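Local coordinates for SAM-dependent methyltransferase (Anabaena variabilis ATCC 29413, PDB 3GGD), which probably transfers a methyl group from S-adenosyl-L-methionine to an acceptor substrate, and binds the product S-adenosyl-L-homocysteine, at residues K155-T166 / P235-R245. Numbering follows the deposited sequence.
With CO (cobalt (II) ion), chain C; SO4 (sulfate ion), chain I; EDO (1,2-ethanediol), chain N; EDO (1,2-ethanediol), chain R.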
ATOM      1  N   LYS A 155       6.657  17.476  10.355  1.00 59.01           N
ATOM      2  CA  LYS A 155       7.972  17.270  10.951  1.00 58.97           C
ATOM      3  C   LYS A 155       8.044  16.055  11.851  1.00 59.97           C
ATOM      4  O   LYS A 155       9.064  15.365  11.855  1.00 60.41           O
ATOM      5  CB  LYS A 155       8.391  18.492  11.772  1.00 58.86           C
ATOM      6  CG  LYS A 155       9.820  18.437  12.358  1.00 59.00           C
ATOM      7  CD  LYS A 155      10.878  18.477  11.259  1.00 59.42           C
ATOM      8  CE  LYS A 155      12.319  18.603  11.827  1.00 60.21           C
ATOM      9  NZ  LYS A 155      12.574  17.555  12.826  1.00 58.29           N
ATOM     10  N   GLN A 156       6.992  15.795  12.621  1.00 60.36           N
ATOM     11  CA  GLN A 156       7.086  14.791  13.667  1.00 61.94           C
ATOM     12  C   GLN A 156       6.680  13.406  13.271  1.00 60.59           C
ATOM     13  O   GLN A 156       7.011  12.466  13.966  1.00 60.42           O
ATOM     14  CB  GLN A 156       6.220  15.170  14.862  1.00 62.37           C
ATOM     15  CG  GLN A 156       6.501  16.534  15.521  1.00 65.30           C
ATOM     16  CD  GLN A 156       5.566  16.713  16.749  1.00 69.30           C
ATOM     17  OE1 GLN A 156       5.467  15.807  17.614  1.00 77.24           O
ATOM     18  NE2 GLN A 156       4.837  17.837  16.796  1.00 78.69           N
ATOM     19  N   GLY A 157       5.921  13.275  12.196  1.00 59.45           N
ATOM     20  CA  GLY A 157       5.516  11.958  11.731  1.00 60.06           C
ATOM     21  C   GLY A 157       6.616  11.102  11.123  1.00 59.06           C
ATOM     22  O   GLY A 157       7.536  11.631  10.515  1.00 59.35           O
ATOM     23  N   ALA A 158       6.494   9.783  11.271  1.00 58.64           N
ATOM     24  CA  ALA A 158       7.374   8.837  10.580  1.00 59.47           C
ATOM     25  C   ALA A 158       6.479   7.912   9.752  1.00 60.26           C
ATOM     26  O   ALA A 158       5.308   7.692  10.083  1.00 59.60           O
ATOM     27  CB  ALA A 158       8.286   8.015  11.559  1.00 58.46           C
HETATM   28  N   MSE A 159       7.045   7.391   8.661  1.00 60.49           N
HETATM   29  CA  MSE A 159       6.333   6.510   7.756  1.00 61.28           C
HETATM   30  C   MSE A 159       7.094   5.226   7.580  1.00 60.77           C
HETATM   31  O   MSE A 159       8.282   5.250   7.254  1.00 59.91           O
HETATM   32  CB  MSE A 159       6.160   7.129   6.357  1.00 60.05           C
HETATM   33  CG  MSE A 159       5.609   6.148   5.382  1.00 61.82           C
HETATM   34 SE   MSE A 159       4.918   6.910   3.734  0.75 65.94          SE
HETATM   35  CE  MSE A 159       6.511   7.833   3.082  1.00 57.48           C
ATOM     36  N   TYR A 160       6.385   4.117   7.765  1.00 59.86           N
ATOM     37  CA  TYR A 160       6.877   2.834   7.337  1.00 60.16           C
ATOM     38  C   TYR A 160       6.135   2.500   6.045  1.00 60.25           C
ATOM     39  O   TYR A 160       4.904   2.567   6.001  1.00 59.31           O
ATOM     40  CB  TYR A 160       6.550   1.723   8.338  1.00 59.40           C
ATOM     41  CG  TYR A 160       6.888   0.308   7.809  1.00 58.81           C
ATOM     42  CD1 TYR A 160       8.166  -0.223   7.928  1.00 56.86           C
ATOM     43  CD2 TYR A 160       5.913  -0.489   7.203  1.00 59.77           C
ATOM     44  CE1 TYR A 160       8.453  -1.519   7.485  1.00 57.53           C
ATOM     45  CE2 TYR A 160       6.194  -1.778   6.740  1.00 57.96           C
ATOM     46  CZ  TYR A 160       7.469  -2.278   6.887  1.00 58.96           C
ATOM     47  OH  TYR A 160       7.709  -3.555   6.478  1.00 60.58           O
ATOM     48  N   LEU A 161       6.886   2.164   5.005  1.00 60.36           N
ATOM     49  CA  LEU A 161       6.275   1.655   3.776  1.00 61.72           C
ATOM     50  C   LEU A 161       6.986   0.374   3.308  1.00 60.85           C
ATOM     51  O   LEU A 161       8.185   0.183   3.529  1.00 60.48           O
ATOM     52  CB  LEU A 161       6.258   2.678   2.649  1.00 62.54           C
ATOM     53  CG  LEU A 161       7.568   3.049   1.914  1.00 64.69           C
ATOM     54  CD1 LEU A 161       7.195   3.863   0.597  1.00 67.21           C
ATOM     55  CD2 LEU A 161       8.500   3.827   2.797  1.00 64.09           C
ATOM     56  N   ILE A 162       6.187  -0.522   2.727  1.00 61.11           N
ATOM     57  CA  ILE A 162       6.683  -1.763   2.133  1.00 60.39           C
ATOM     58  C   ILE A 162       6.011  -1.850   0.746  1.00 60.86           C
ATOM     59  O   ILE A 162       4.802  -1.662   0.596  1.00 60.09           O
ATOM     60  CB  ILE A 162       6.453  -2.992   3.048  1.00 61.01           C
ATOM     61  CG1 ILE A 162       7.069  -4.240   2.384  1.00 60.75           C
ATOM     62  CG2 ILE A 162       4.914  -3.150   3.435  1.00 57.61           C
ATOM     63  CD1 ILE A 162       7.013  -5.558   3.218  1.00 59.63           C
ATOM     64  N   GLU A 163       6.850  -2.043  -0.262  1.00 60.75           N
ATOM     65  CA  GLU A 163       6.449  -1.989  -1.651  1.00 60.39           C
ATOM     66  C   GLU A 163       7.063  -3.170  -2.395  1.00 60.03           C
ATOM     67  O   GLU A 163       7.952  -3.836  -1.879  1.00 59.45           O
ATOM     68  CB  GLU A 163       6.968  -0.667  -2.263  1.00 60.51           C
ATOM     69  CG  GLU A 163       6.353   0.577  -1.637  1.00 60.90           C
ATOM     70  CD  GLU A 163       4.862   0.690  -1.875  1.00 64.04           C
ATOM     71  OE1 GLU A 163       4.389   0.143  -2.910  1.00 62.95           O
ATOM     72  OE2 GLU A 163       4.150   1.290  -1.004  1.00 64.97           O
ATOM     73  N   LEU A 164       6.593  -3.423  -3.608  1.00 59.40           N
ATOM     74  CA  LEU A 164       7.246  -4.407  -4.461  1.00 60.34           C
ATOM     75  C   LEU A 164       8.496  -3.727  -4.962  1.00 60.50           C
ATOM     76  O   LEU A 164       8.450  -2.553  -5.338  1.00 60.25           O
ATOM     77  CB  LEU A 164       6.331  -4.869  -5.593  1.00 60.03           C
ATOM     78  CG  LEU A 164       5.011  -5.537  -5.133  1.00 61.38           C
ATOM     79  CD1 LEU A 164       4.244  -6.202  -6.299  1.00 62.17           C
ATOM     80  CD2 LEU A 164       5.251  -6.554  -4.017  1.00 60.33           C
ATOM     81  N   GLY A 165       9.608  -4.453  -4.930  1.00 60.88           N
ATOM     82  CA  GLY A 165      10.900  -3.890  -5.247  1.00 61.64           C
ATOM     83  C   GLY A 165      11.492  -4.381  -6.558  1.00 62.34           C
ATOM     84  O   GLY A 165      10.813  -5.010  -7.389  1.00 62.78           O
ATOM     85  N   THR A 166      12.756  -4.041  -6.758  1.00 62.27           N
ATOM     86  CA  THR A 166      13.501  -4.464  -7.943  1.00 62.49           C
ATOM     87  C   THR A 166      13.342  -5.970  -8.070  1.00 63.15           C
ATOM     88  O   THR A 166      13.444  -6.719  -7.076  1.00 63.09           O
ATOM     89  CB  THR A 166      14.995  -4.104  -7.809  1.00 62.06           C
ATOM     90  OG1 THR A 166      15.081  -2.701  -7.578  1.00 62.66           O
ATOM     91  CG2 THR A 166      15.800  -4.483  -9.075  1.00 58.61           C
ATOM     92  N   PRO A 235       6.599 -12.172  -4.055  1.00 60.92           N
ATOM     93  CA  PRO A 235       7.499 -11.287  -4.801  1.00 61.48           C
ATOM     94  C   PRO A 235       8.476 -10.501  -3.910  1.00 61.98           C
ATOM     95  O   PRO A 235       8.239 -10.330  -2.705  1.00 61.78           O
ATOM     96  CB  PRO A 235       6.542 -10.316  -5.502  1.00 61.42           C
ATOM     97  CG  PRO A 235       5.266 -10.367  -4.688  1.00 61.65           C
ATOM     98  CD  PRO A 235       5.186 -11.769  -4.166  1.00 60.95           C
ATOM     99  N   PRO A 236       9.577 -10.011  -4.505  1.00 62.68           N
ATOM    100  CA  PRO A 236      10.567  -9.265  -3.724  1.00 61.85           C
ATOM    101  C   PRO A 236      10.017  -7.933  -3.262  1.00 61.32           C
ATOM    102  O   PRO A 236       9.288  -7.259  -4.008  1.00 60.59           O
ATOM    103  CB  PRO A 236      11.731  -9.088  -4.694  1.00 62.52           C
ATOM    104  CG  PRO A 236      11.134  -9.214  -6.070  1.00 63.15           C
ATOM    105  CD  PRO A 236       9.968 -10.156  -5.924  1.00 63.08           C
ATOM    106  N   ALA A 237      10.374  -7.572  -2.027  1.00 60.64           N
ATOM    107  CA  ALA A 237       9.897  -6.365  -1.352  1.00 59.95           C
ATOM    108  C   ALA A 237      11.042  -5.392  -1.101  1.00 59.62           C
ATOM    109  O   ALA A 237      12.221  -5.746  -1.133  1.00 59.00           O
ATOM    110  CB  ALA A 237       9.202  -6.725  -0.031  1.00 59.90           C
ATOM    111  N   PHE A 238      10.667  -4.144  -0.903  1.00 59.05           N
ATOM    112  CA  PHE A 238      11.547  -3.091  -0.459  1.00 58.89           C
ATOM    113  C   PHE A 238      10.771  -2.412   0.649  1.00 59.26           C
ATOM    114  O   PHE A 238       9.585  -2.107   0.466  1.00 59.63           O
ATOM    115  CB  PHE A 238      11.821  -2.032  -1.551  1.00 59.19           C
ATOM    116  CG  PHE A 238      12.406  -0.763  -1.006  1.00 58.84           C
ATOM    117  CD1 PHE A 238      13.732  -0.690  -0.687  1.00 62.61           C
ATOM    118  CD2 PHE A 238      11.611   0.328  -0.739  1.00 62.90           C
ATOM    119  CE1 PHE A 238      14.275   0.436  -0.144  1.00 61.97           C
ATOM    120  CE2 PHE A 238      12.170   1.484  -0.198  1.00 61.96           C
ATOM    121  CZ  PHE A 238      13.510   1.503   0.111  1.00 61.21           C
ATOM    122  N   TRP A 239      11.433  -2.142   1.774  1.00 59.63           N
ATOM    123  CA  TRP A 239      10.789  -1.403   2.866  1.00 59.43           C
ATOM    124  C   TRP A 239      11.743  -0.410   3.498  1.00 59.24           C
ATOM    125  O   TRP A 239      12.986  -0.571   3.443  1.00 58.44           O
ATOM    126  CB  TRP A 239      10.203  -2.351   3.957  1.00 59.26           C
ATOM    127  CG  TRP A 239      11.204  -3.138   4.696  1.00 58.36           C
ATOM    128  CD1 TRP A 239      11.604  -4.409   4.400  1.00 58.82           C
ATOM    129  CD2 TRP A 239      11.953  -2.749   5.863  1.00 57.06           C
ATOM    130  NE1 TRP A 239      12.542  -4.830   5.294  1.00 58.54           N
ATOM    131  CE2 TRP A 239      12.772  -3.844   6.210  1.00 58.52           C
ATOM    132  CE3 TRP A 239      11.997  -1.598   6.650  1.00 58.60           C
ATOM    133  CZ2 TRP A 239      13.655  -3.817   7.297  1.00 59.90           C
ATOM    134  CZ3 TRP A 239      12.866  -1.573   7.728  1.00 57.95           C
ATOM    135  CH2 TRP A 239      13.673  -2.680   8.049  1.00 58.80           C
ATOM    136  N   ALA A 240      11.144   0.634   4.075  1.00 58.91           N
ATOM    137  CA  ALA A 240      11.899   1.681   4.747  1.00 59.11           C
ATOM    138  C   ALA A 240      11.055   2.381   5.813  1.00 59.11           C
ATOM    139  O   ALA A 240       9.814   2.412   5.742  1.00 59.59           O
ATOM    140  CB  ALA A 240      12.462   2.735   3.710  1.00 57.39           C
ATOM    141  N   VAL A 241      11.750   2.907   6.819  1.00 58.92           N
ATOM    142  CA  VAL A 241      11.140   3.873   7.729  1.00 58.44           C
ATOM    143  C   VAL A 241      11.842   5.217   7.456  1.00 59.23           C
ATOM    144  O   VAL A 241      13.080   5.303   7.525  1.00 58.28           O
ATOM    145  CB  VAL A 241      11.303   3.488   9.231  1.00 58.86           C
ATOM    146  CG1 VAL A 241      10.661   4.548  10.084  1.00 57.10           C
ATOM    147  CG2 VAL A 241      10.692   2.089   9.527  1.00 54.95           C
ATOM    148  N   ILE A 242      11.041   6.249   7.145  1.00 59.35           N
ATOM    149  CA  ILE A 242      11.574   7.583   6.849  1.00 59.14           C
ATOM    150  C   ILE A 242      10.913   8.648   7.731  1.00 59.79           C
ATOM    151  O   ILE A 242       9.773   8.481   8.197  1.00 59.57           O
ATOM    152  CB  ILE A 242      11.480   7.925   5.324  1.00 59.27           C
ATOM    153  CG1 ILE A 242      10.021   8.219   4.887  1.00 59.85           C
ATOM    154  CG2 ILE A 242      12.075   6.767   4.476  1.00 56.59           C
ATOM    155  CD1 ILE A 242       9.895   8.740   3.421  1.00 56.70           C
ATOM    156  N   LYS A 243      11.651   9.727   7.978  1.00 59.57           N
ATOM    157  CA  LYS A 243      11.173  10.847   8.775  1.00 59.36           C
ATOM    158  C   LYS A 243      11.847  12.126   8.227  1.00 58.90           C
ATOM    159  O   LYS A 243      13.005  12.083   7.809  1.00 58.68           O
ATOM    160  CB  LYS A 243      11.531  10.597  10.223  1.00 59.45           C
ATOM    161  CG  LYS A 243      10.982  11.612  11.239  1.00 61.38           C
ATOM    162  CD  LYS A 243      11.197  11.089  12.650  1.00 60.72           C
ATOM    163  CE  LYS A 243      10.615  12.008  13.722  1.00 62.71           C
ATOM    164  NZ  LYS A 243      11.480  13.241  13.764  1.00 66.48           N
ATOM    165  N   HIS A 244      11.117  13.242   8.183  1.00 58.67           N
ATOM    166  CA  HIS A 244      11.699  14.480   7.663  1.00 58.77           C
ATOM    167  C   HIS A 244      13.028  14.778   8.388  1.00 59.64           C
ATOM    168  O   HIS A 244      13.159  14.641   9.632  1.00 59.20           O
ATOM    169  CB  HIS A 244      10.696  15.670   7.707  1.00 57.79           C
ATOM    170  CG  HIS A 244      11.091  16.842   6.850  1.00 55.95           C
ATOM    171  ND1 HIS A 244      12.162  17.640   7.161  1.00 53.01           N
ATOM    172  CD2 HIS A 244      10.566  17.351   5.702  1.00 55.05           C
ATOM    173  CE1 HIS A 244      12.305  18.581   6.236  1.00 53.53           C
ATOM    174  NE2 HIS A 244      11.342  18.446   5.345  1.00 54.42           N
ATOM    175  N   ARG A 245      14.026  15.187   7.609  1.00 60.16           N
ATOM    176  CA  ARG A 245      15.312  15.566   8.187  1.00 60.59           C
ATOM    177  C   ARG A 245      15.167  16.809   9.068  1.00 60.48           C
ATOM    178  O   ARG A 245      16.051  17.086   9.884  1.00 59.40           O
ATOM    179  CB  ARG A 245      16.330  15.846   7.071  1.00 61.01           C
ATOM    180  CG  ARG A 245      16.070  17.130   6.313  1.00 62.24           C
ATOM    181  CD  ARG A 245      16.973  17.250   5.074  1.00 63.37           C
ATOM    182  NE  ARG A 245      16.775  18.534   4.409  1.00 64.18           N
ATOM    183  CZ  ARG A 245      17.582  19.044   3.484  1.00 67.10           C
ATOM    184  NH1 ARG A 245      18.632  18.377   3.056  1.00 68.51           N
ATOM    185  NH2 ARG A 245      17.333  20.238   2.975  1.00 68.86           N
ATOM    186  OXT ARG A 245      14.161  17.563   8.985  1.00 59.74           O
TER
HETATM  187 CO    CO C 246      10.715  19.132   3.517  1.00 49.62          CO
HETATM  188  S   SO4 I 252      10.223  15.388  16.131  1.00136.84           S
HETATM  189  O1  SO4 I 252       9.805  15.970  17.406  1.00138.09           O
HETATM  190  O2  SO4 I 252       9.589  14.078  15.976  1.00137.54           O
HETATM  191  O3  SO4 I 252      11.679  15.239  16.077  1.00136.78           O
HETATM  192  O4  SO4 I 252       9.777  16.286  15.074  1.00137.76           O
HETATM  193  C1  EDO N 257       4.466  20.504  13.074  1.00 66.75           C
HETATM  194  O1  EDO N 257       5.139  19.560  13.900  1.00 62.60           O
HETATM  195  C2  EDO N 257       5.207  20.675  11.746  1.00 67.39           C
HETATM  196  O2  EDO N 257       4.738  19.700  10.764  1.00 65.02           O
HETATM  197  C1  EDO R 261      16.088  -7.067   5.301  1.00 77.71           C
HETATM  198  O1  EDO R 261      16.858  -7.110   4.111  1.00 78.43           O
HETATM  199  C2  EDO R 261      14.722  -7.618   4.923  1.00 77.01           C
HETATM  200  O2  EDO R 261      13.849  -7.496   6.027  1.00 75.24           O
HETATM  201  O   HOH W   1      11.676  15.092  11.781  1.00 50.56           O
HETATM  202  O   HOH W   2       8.388  13.571   8.832  1.00 49.07           O
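Met-159, Leu-161 and Glu-163 exchange pairs of backbone hydrogen bonds with Ile-242, Ala-240 and Phe-238 respectively, joining strands 158-164 and 237-244 antiparallel, their axes at 164°. This pairing is characteristic of the class I methyltransferase fold, whose Rossmann-like sheet has strand order 3-2-1-4-5-7-6 with the seventh strand reversed between fifth and sixth. Past the last hydrogen-bonded pair, Gly-165 N donates once more, to Pro-236 O at 3.0 Å, from above the carbonyl plane.

One face carries Tyr-160, Ile-162, Trp-239 and Val-241, against helix 43-50. With CG anti to the backbone N (chi1 172°), the Tyr-160 ring leans toward strand 237-244: Val-241 CG2 meets its edge at CD1, 3.8 Å away, while CE1 comes 3.6 Å from Trp-239 CE3, the two ring planes inclined at 33°. Tyr-160 OH passes over Trp-239 CB and hydrogen-bonds Asp-46 and Arg-49. A leucine in place of Tyr-160 would probably leave Asp-46 and Arg-49 without this hydroxyl and open a gap beside Trp-239. Ile-162 lays CB on Trp-239 CB and also touches Arg-131, a residue of the S-adenosyl-L-homocysteine site.

On the other face Met-159, a selenomethionine, runs alongside Ile-242, with Met-159 CE 3.5 Å from Ile-242 CD1, and Glu-163 turns its carboxylate to the backbone N-H groups of Gly-133, Phe-134 and His-135.

At the C-terminal end of strand 237-244 one water links the ammonium groups of Lys-155 and Lys-243 to both Lys-155 O and His-244 O. His-244 ND1 donates in its ring plane to Arg-245 OXT at 2.7 Å, while NE2 binds the cobalt ion shared with Asp-210.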